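Local structure of CELL WALL surface anchor family protein (Streptococcus pneumoniae, 2X9Z) at residues A[144-149]-A[227-232]; A[149-154]-A[236-241]; A[161-166]-A[179-184]. The protein probably forms the repeating backbone unit of the Streptococcus pneumoniae pilus, a surface fibre whose subunits are built from Cna-B-like domains and serve in cell adhesion. The protein carries 1 engineered substitution. All coordinates share one frame; numbering follows the deposited sequence. Where two conformers were deposited one is given.

Contact 1: A[144-149]-A[227-232]; sequences HGNTPK and ADYQEI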
# COMPACT_ATOMS: atom_id res chain seq x y z
N HIS A 144 6.24 -3.34 11.20
CA HIS A 144 5.66 -4.54 10.59
C HIS A 144 4.45 -4.24 9.70
O HIS A 144 3.80 -5.17 9.23
CB HIS A 144 5.26 -5.53 11.68
CG HIS A 144 6.40 -5.99 12.53
ND1 HIS A 144 6.77 -5.36 13.69
CD2 HIS A 144 7.26 -7.02 12.37
CE1 HIS A 144 7.81 -5.98 14.22
NE2 HIS A 144 8.13 -6.99 13.43
N GLY A 145 4.17 -2.97 9.47
CA GLY A 145 3.04 -2.59 8.64
C GLY A 145 3.27 -2.74 7.15
O GLY A 145 4.41 -2.82 6.67
N ASN A 146 2.17 -2.75 6.40
CA ASN A 146 2.21 -2.87 4.94
C ASN A 146 0.90 -2.34 4.36
O ASN A 146 0.10 -1.74 5.08
CB ASN A 146 2.50 -4.31 4.52
CG ASN A 146 1.56 -5.28 5.18
OD1 ASN A 146 0.36 -5.06 5.19
ND2 ASN A 146 2.10 -6.35 5.75
N THR A 147 0.66 -2.55 3.07
CA THR A 147 -0.46 -1.89 2.40
C THR A 147 -1.68 -2.81 2.31
O THR A 147 -1.55 -4.03 2.28
CB THR A 147 -0.03 -1.36 1.01
OG1 THR A 147 -0.90 -0.30 0.60
CG2 THR A 147 -0.00 -2.48 -0.04
N PRO A 148 -2.90 -2.23 2.27
CA PRO A 148 -4.09 -3.09 2.11
C PRO A 148 -4.05 -3.98 0.86
O PRO A 148 -3.52 -3.58 -0.19
CB PRO A 148 -5.24 -2.07 2.03
CG PRO A 148 -4.75 -0.94 2.87
CD PRO A 148 -3.27 -0.84 2.57
N LYS A 149 -4.59 -5.19 0.98
CA LYS A 149 -4.77 -6.09 -0.16
C LYS A 149 -6.25 -6.04 -0.55
O LYS A 149 -7.12 -6.43 0.23
CB LYS A 149 -4.40 -7.53 0.21
CG LYS A 149 -2.89 -7.83 0.30
CD LYS A 149 -2.25 -7.19 1.53
CE LYS A 149 -0.73 -7.29 1.52
NZ LYS A 149 -0.17 -6.53 2.69
N ALA A 227 -0.35 -1.53 10.92
CA ALA A 227 -1.30 -2.47 10.32
C ALA A 227 -0.63 -3.38 9.30
O ALA A 227 -0.11 -2.91 8.29
CB ALA A 227 -2.45 -1.71 9.68
N ASP A 228 -0.71 -4.68 9.57
CA ASP A 228 -0.14 -5.73 8.73
C ASP A 228 -1.30 -6.48 8.08
O ASP A 228 -1.95 -7.34 8.70
CB ASP A 228 0.71 -6.65 9.62
CG ASP A 228 1.16 -7.94 8.94
OD1 ASP A 228 0.97 -8.11 7.71
OD2 ASP A 228 1.71 -8.79 9.66
N TYR A 229 -1.60 -6.14 6.82
CA TYR A 229 -2.72 -6.72 6.09
C TYR A 229 -2.28 -8.06 5.50
O TYR A 229 -1.29 -8.14 4.76
CB TYR A 229 -3.21 -5.78 4.99
CG TYR A 229 -3.60 -4.40 5.48
CD1 TYR A 229 -2.65 -3.39 5.61
CD2 TYR A 229 -4.93 -4.11 5.80
CE1 TYR A 229 -3.00 -2.13 6.06
CE2 TYR A 229 -5.29 -2.84 6.25
CZ TYR A 229 -4.33 -1.86 6.37
OH TYR A 229 -4.68 -0.60 6.79
N GLN A 230 -3.00 -9.12 5.85
CA GLN A 230 -2.65 -10.47 5.42
C GLN A 230 -3.00 -10.68 3.94
O GLN A 230 -3.92 -10.05 3.41
CB GLN A 230 -3.39 -11.50 6.28
CG GLN A 230 -3.16 -11.32 7.77
CD GLN A 230 -1.69 -11.38 8.12
OE1 GLN A 230 -1.11 -10.42 8.63
NE2 GLN A 230 -1.08 -12.52 7.84
N GLU A 231 -2.30 -11.59 3.29
CA GLU A 231 -2.64 -11.93 1.92
C GLU A 231 -4.07 -12.46 1.83
O GLU A 231 -4.57 -13.07 2.78
CB GLU A 231 -1.65 -12.94 1.34
CG GLU A 231 -0.21 -12.43 1.26
CD GLU A 231 -0.05 -11.23 0.32
OE1 GLU A 231 -0.67 -11.21 -0.76
OE2 GLU A 231 0.73 -10.32 0.66
N ILE A 232 -4.72 -12.23 0.69
CA ILE A 232 -6.09 -12.69 0.48
C ILE A 232 -6.13 -14.18 0.17
O ILE A 232 -5.32 -14.68 -0.61
CB ILE A 232 -6.78 -11.91 -0.68
CG1 ILE A 232 -6.77 -10.41 -0.40
CG2 ILE A 232 -8.19 -12.44 -0.95
CD1 ILE A 232 -7.34 -10.02 0.94

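Contact 2: A[149-154]-A[236-241]; sequences KPNKPN and GEIAVK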
# COMPACT_ATOMS: atom_id res chain seq x y z
N LYS A 149 -4.59 -5.19 0.98
CA LYS A 149 -4.77 -6.09 -0.16
C LYS A 149 -6.25 -6.04 -0.55
O LYS A 149 -7.12 -6.43 0.23
CB LYS A 149 -4.40 -7.53 0.21
CG LYS A 149 -2.89 -7.83 0.30
CD LYS A 149 -2.25 -7.19 1.53
CE LYS A 149 -0.73 -7.29 1.52
NZ LYS A 149 -0.17 -6.53 2.69
N PRO A 150 -6.56 -5.54 -1.77
CA PRO A 150 -7.97 -5.46 -2.15
C PRO A 150 -8.63 -6.83 -2.28
O PRO A 150 -7.97 -7.82 -2.59
CB PRO A 150 -7.93 -4.77 -3.52
CG PRO A 150 -6.62 -4.09 -3.58
CD PRO A 150 -5.68 -4.92 -2.76
N ASN A 151 -9.94 -6.89 -2.02
CA ASN A 151 -10.69 -8.13 -2.16
C ASN A 151 -12.12 -7.86 -2.57
O ASN A 151 -12.67 -6.79 -2.29
CB ASN A 151 -10.68 -8.91 -0.84
CG ASN A 151 -11.00 -10.40 -1.02
OD1 ASN A 151 -11.09 -10.91 -2.14
ND2 ASN A 151 -11.15 -11.11 0.10
N LYS A 152 -12.72 -8.83 -3.24
CA LYS A 152 -14.14 -8.77 -3.54
C LYS A 152 -14.93 -9.31 -2.35
O LYS A 152 -14.39 -10.06 -1.54
CB LYS A 152 -14.44 -9.59 -4.79
CG LYS A 152 -13.87 -8.99 -6.06
CD LYS A 152 -14.12 -9.86 -7.27
CE LYS A 152 -13.42 -9.28 -8.49
NZ LYS A 152 -13.56 -10.15 -9.69
N PRO A 153 -16.20 -8.90 -2.23
CA PRO A 153 -17.08 -9.54 -1.25
C PRO A 153 -17.34 -10.98 -1.68
O PRO A 153 -16.95 -11.36 -2.79
CB PRO A 153 -18.38 -8.73 -1.37
CG PRO A 153 -18.04 -7.50 -2.15
CD PRO A 153 -16.90 -7.89 -3.03
N ASN A 154 -17.99 -11.77 -0.83
CA ASN A 154 -18.44 -13.08 -1.27
C ASN A 154 -19.67 -12.96 -2.15
O ASN A 154 -20.15 -11.85 -2.41
CB ASN A 154 -18.68 -14.03 -0.08
CG ASN A 154 -19.76 -13.53 0.87
OD1 ASN A 154 -20.69 -12.84 0.47
ND2 ASN A 154 -19.63 -13.90 2.13
N GLY A 236 -14.61 -12.27 0.23
CA GLY A 236 -15.43 -11.95 1.39
C GLY A 236 -14.71 -11.96 2.73
O GLY A 236 -15.36 -11.77 3.75
N GLU A 237 -13.40 -12.17 2.74
CA GLU A 237 -12.61 -12.16 3.98
C GLU A 237 -11.34 -11.34 3.84
O GLU A 237 -10.58 -11.50 2.89
CB GLU A 237 -12.23 -13.59 4.42
CG GLU A 237 -13.37 -14.61 4.46
CD GLU A 237 -14.36 -14.39 5.60
OE1 GLU A 237 -14.01 -13.75 6.62
OE2 GLU A 237 -15.50 -14.89 5.49
N ILE A 238 -11.11 -10.45 4.80
CA ILE A 238 -9.86 -9.69 4.90
C ILE A 238 -9.38 -9.78 6.35
O ILE A 238 -10.19 -9.62 7.27
CB ILE A 238 -10.08 -8.21 4.51
CG1 ILE A 238 -10.17 -8.08 2.98
CG2 ILE A 238 -8.98 -7.30 5.07
CD1 ILE A 238 -10.50 -6.69 2.51
N ALA A 239 -8.09 -10.05 6.54
CA ALA A 239 -7.51 -10.17 7.87
C ALA A 239 -6.41 -9.13 8.06
O ALA A 239 -5.61 -8.87 7.16
CB ALA A 239 -6.96 -11.57 8.12
N VAL A 240 -6.37 -8.55 9.25
CA VAL A 240 -5.36 -7.56 9.60
C VAL A 240 -4.76 -7.91 10.96
O VAL A 240 -5.49 -8.29 11.89
CB VAL A 240 -5.96 -6.14 9.66
CG1 VAL A 240 -4.88 -5.11 9.94
CG2 VAL A 240 -6.67 -5.82 8.35
N LYS A 241 -3.45 -7.79 11.08
CA LYS A 241 -2.75 -8.00 12.34
C LYS A 241 -2.13 -6.67 12.75
O LYS A 241 -1.35 -6.10 11.99
CB LYS A 241 -1.69 -9.08 12.18
CG LYS A 241 -0.93 -9.38 13.46
CD LYS A 241 -0.25 -10.75 13.42
CE LYS A 241 0.97 -10.76 12.52
NZ LYS A 241 1.72 -12.06 12.64
O HOH W 1 -16.81 -15.03 2.77

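Contact 3: A[161-166]-A[179-184]; sequences LTKTWV and ATFDLV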
# COMPACT_ATOMS: atom_id res chain seq x y z
N LEU A 161 -14.05 -8.35 8.01
CA LEU A 161 -12.73 -8.02 8.51
C LEU A 161 -12.48 -8.76 9.83
O LEU A 161 -13.32 -8.73 10.73
CB LEU A 161 -12.67 -6.51 8.75
CG LEU A 161 -11.45 -5.92 9.43
CD1 LEU A 161 -10.24 -6.07 8.57
CD2 LEU A 161 -11.70 -4.45 9.74
N THR A 162 -11.34 -9.44 9.92
CA THR A 162 -10.91 -10.08 11.17
C THR A 162 -9.61 -9.43 11.61
O THR A 162 -8.70 -9.25 10.81
CB THR A 162 -10.71 -11.60 11.00
OG1 THR A 162 -11.93 -12.21 10.56
CG2 THR A 162 -10.28 -12.25 12.32
N LYS A 163 -9.52 -9.08 12.88
CA LYS A 163 -8.35 -8.39 13.40
C LYS A 163 -7.71 -9.16 14.55
O LYS A 163 -8.41 -9.73 15.39
CB LYS A 163 -8.74 -6.99 13.88
CG LYS A 163 -7.58 -6.06 14.10
CD LYS A 163 -8.08 -4.68 14.47
CE LYS A 163 -6.97 -3.71 14.43
NZ LYS A 163 -5.90 -4.26 15.31
N THR A 164 -6.38 -9.21 14.56
CA THR A 164 -5.64 -9.73 15.71
C THR A 164 -4.64 -8.68 16.16
O THR A 164 -4.34 -7.74 15.42
CB THR A 164 -4.88 -11.03 15.38
OG1 THR A 164 -4.08 -10.85 14.21
CG2 THR A 164 -5.84 -12.20 15.15
N TRP A 165 -4.11 -8.84 17.36
CA TRP A 165 -3.20 -7.86 17.94
C TRP A 165 -1.97 -8.57 18.52
O TRP A 165 -2.11 -9.58 19.21
CB TRP A 165 -3.89 -7.10 19.07
CG TRP A 165 -5.16 -6.36 18.69
CD1 TRP A 165 -6.41 -6.89 18.51
CD2 TRP A 165 -5.30 -4.94 18.51
NE1 TRP A 165 -7.32 -5.88 18.22
CE2 TRP A 165 -6.65 -4.68 18.21
CE3 TRP A 165 -4.40 -3.87 18.58
CZ2 TRP A 165 -7.13 -3.39 17.99
CZ3 TRP A 165 -4.88 -2.59 18.34
CH2 TRP A 165 -6.24 -2.36 18.06
N VAL A 166 -0.79 -8.02 18.26
CA VAL A 166 0.45 -8.53 18.83
C VAL A 166 1.33 -7.38 19.30
O VAL A 166 1.19 -6.25 18.83
CB VAL A 166 1.25 -9.39 17.82
CG1 VAL A 166 0.41 -10.58 17.38
CG2 VAL A 166 1.69 -8.57 16.61
N ALA A 179 -10.91 0.21 16.99
CA ALA A 179 -10.26 0.34 15.68
C ALA A 179 -11.29 0.72 14.64
O ALA A 179 -12.31 0.05 14.50
CB ALA A 179 -9.56 -0.96 15.30
N THR A 180 -11.03 1.80 13.91
CA THR A 180 -11.94 2.25 12.87
C THR A 180 -11.30 2.02 11.50
O THR A 180 -10.12 2.27 11.31
CB THR A 180 -12.28 3.74 13.06
OG1 THR A 180 -12.91 3.92 14.34
CG2 THR A 180 -13.24 4.23 11.97
N PHE A 181 -12.11 1.54 10.55
CA PHE A 181 -11.64 1.29 9.20
C PHE A 181 -12.56 1.95 8.19
O PHE A 181 -13.77 1.91 8.34
CB PHE A 181 -11.61 -0.21 8.88
CG PHE A 181 -10.71 -1.00 9.78
CD1 PHE A 181 -11.13 -1.36 11.06
CD2 PHE A 181 -9.46 -1.41 9.35
CE1 PHE A 181 -10.30 -2.11 11.89
CE2 PHE A 181 -8.62 -2.15 10.17
CZ PHE A 181 -9.05 -2.49 11.44
N ASP A 182 -11.98 2.53 7.16
CA ASP A 182 -12.77 2.98 6.03
C ASP A 182 -12.73 1.91 4.95
O ASP A 182 -11.65 1.50 4.50
CB ASP A 182 -12.22 4.31 5.51
CG ASP A 182 -12.43 5.43 6.51
OD1 ASP A 182 -13.60 5.69 6.87
OD2 ASP A 182 -11.44 6.05 6.93
N LEU A 183 -13.90 1.42 4.57
CA LEU A 183 -13.99 0.52 3.43
C LEU A 183 -14.06 1.38 2.17
O LEU A 183 -14.99 2.16 1.99
CB LEU A 183 -15.22 -0.39 3.55
CG LEU A 183 -15.30 -1.48 2.48
CD1 LEU A 183 -14.18 -2.50 2.63
CD2 LEU A 183 -16.66 -2.17 2.50
N VAL A 184 -13.04 1.25 1.33
CA VAL A 184 -12.86 2.10 0.16
C VAL A 184 -12.97 1.24 -1.09
O VAL A 184 -12.46 0.12 -1.13
CB VAL A 184 -11.46 2.76 0.20
CG1 VAL A 184 -11.26 3.71 -0.97
CG2 VAL A 184 -11.24 3.47 1.54

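Contact 1: A[144-149]-A[227-232]
Gly-145 and Asp-228 bring their CA atoms to 4.5 Å where the irregular chain 144-149 runs beside the end of edge strand 226-229, the two segments heading 40° apart. One backbone bond joins them, from Asn-146 N to Ala-227 O at 3.0 Å; beyond it the Asn-146 side chain takes over, one of its bonds reaching the strand backbone. Its CG sits between the backbone N and the carbonyl carbon (chi1 52°), which turns the amide onto the strand. There OD1 accepts Tyr-229 N at 2.8 Å, in the carbonyl plane and on a lone pair. ND2 meets Asp-228 OD1 at 2.9 Å from above the carboxylate plane, while Asp-228 OD2 is held by Trp-243 NE1. Pro-148 packs over a face of the Tyr-229 ring in a CH-pi contact, its CA 3.8 Å from the ring centroid, and the phenol OH bonds to Glu-219 N. Lys-149 bends at chi2 (72°), and its NZ is gripped by two carbonyls, Tyr-229 O at 2.9 Å and Thr-147 O at the same distance. Glu-231 OE2 stays farther from this ammonium and makes its salt bridge with Arg-56 on strand 50-57. The connection from strand 130-139 to strand 159-166 thus lies along the outermost strand of a sheet in the Cna-B-like beta-sandwich, held by one backbone bond and by side-chain bonds to the strand.

Contact 2: A[149-154]-A[236-241]
This is a mainly polar contact at the entrance to strand 237-243, where the loop 149-154 passes the residues that begin the strand. Gly-236 lies at its centre: its N gives a hydrogen bond to Lys-152 O at 2.8 Å, and Asn-154 packs on it, N 3.4 Å from Gly-236 CA, with Asn-154 CB where a side chain would have to go. The glycine has a left-handed backbone (phi 87°), so the chain turns there just before it straightens into the strand. Asn-151 supplies the second grip. Its CG is anti to the backbone N (chi1 -159°), which carries the amide toward the strand; ND2 bonds to Thr-234 O and makes a weaker, bent bond to Glu-237 O at 2.9 Å. The other end of the amide, OD1, takes a weak bond from Lys-152 N, so both ends of the group are engaged.

In the Cna-B-like sandwich, strand 237-243 lies in one sheet and strand 215-219 in the facing one; Asn-151 also bonds through its backbone to Tyr-215, so the loop reaches both sheets. Ile-238 points from its strand toward the loop, its CG1 3.9 Å from Asn-151 CB and its CD1 4.1 Å from Lys-149 O. The same side chain touches Leu-161 and Phe-217, which links this packing to the interior of the sandwich. One water also links the two segments, accepting from Asn-154 ND2 at 3.1 Å and donating to Glu-237 OE2 at 3.0 Å, while Asn-154 OD1 receives the N-H groups of Asn-156 and Asp-158. Lys-152 turns away to a salt bridge with Glu-59.

Contact 3: A[161-166]-A[179-184]
Lys-163 reaches from strand 159-166 toward Ala-179 and Phe-181 on strand 179-185, in the facing sheet. Its CB points toward that sheet, and with CG anti to the backbone N (chi1 -165°) the chain extends nearly straight as far as CE. At CD it comes 3.9 Å from Phe-181 CZ, in the plane of the ring and at its edge. CE lies against the same edge and 3.9 Å from Ala-179 CB, so the end of the aliphatic chain rests against both the ring edge and the methyl group. The chain then bends at chi4 (-54°), which brings NZ over the centre of the Trp-165 ring, 2.9 Å above its plane. There the side chain ends in a covalent link, NZ to CG of Asn-242: an intramolecular isopeptide bond, the cross-link well known from Gram-positive pilins. It ties strand 159-166 to strand 237-243, its parallel neighbour, and the nitrogen is thus part of an amide. Glu-219 touches both Lys-163 and Phe-181, consistent with the acidic residue that usually accompanies such bonds.

The two strands are not hydrogen-bonded partners; across the core of the beta-sandwich the axes of 161-166 and 179-184 come no nearer than 10.8 Å, with directions 141° apart. Leu-161 fills the next place along. Its CD2 stands over the centre of the Phe-181 ring, 3.4 Å from the centroid, a close CH-pi contact, with the leucine crossing the phenylalanine at about a right angle. At the other end, Trp-165 CZ2 comes within 4.4 Å of Ala-179 CB, and Tyr-225 meets the indole edge-to-face.

Overall arrangement
From the N terminus the chain first lays down most of the two larger sheets, then leaves strand 130-139 through residues 144-154, the shared approach to contacts 1 and 2. It next enters strand 159-166 and turns into strand 179-185, closing contact 3 with a short loop of 12 residues. Much later strand 226-229 returns to 144-149 and closes contact 1; strand 237-243 follows and closes contact 2. These two long loops cross, sharing Lys-149, and both enclose contact 3. In the sheet, strand 237-243 lies between 226-229 and 159-166, so the contacts share one sheet, contact 2 touching both of the others: contacts 1 and 2 hold the incoming connection to strands 226-229 and 237-243, and contact 3 packs strand 159-166 on the facing sheet.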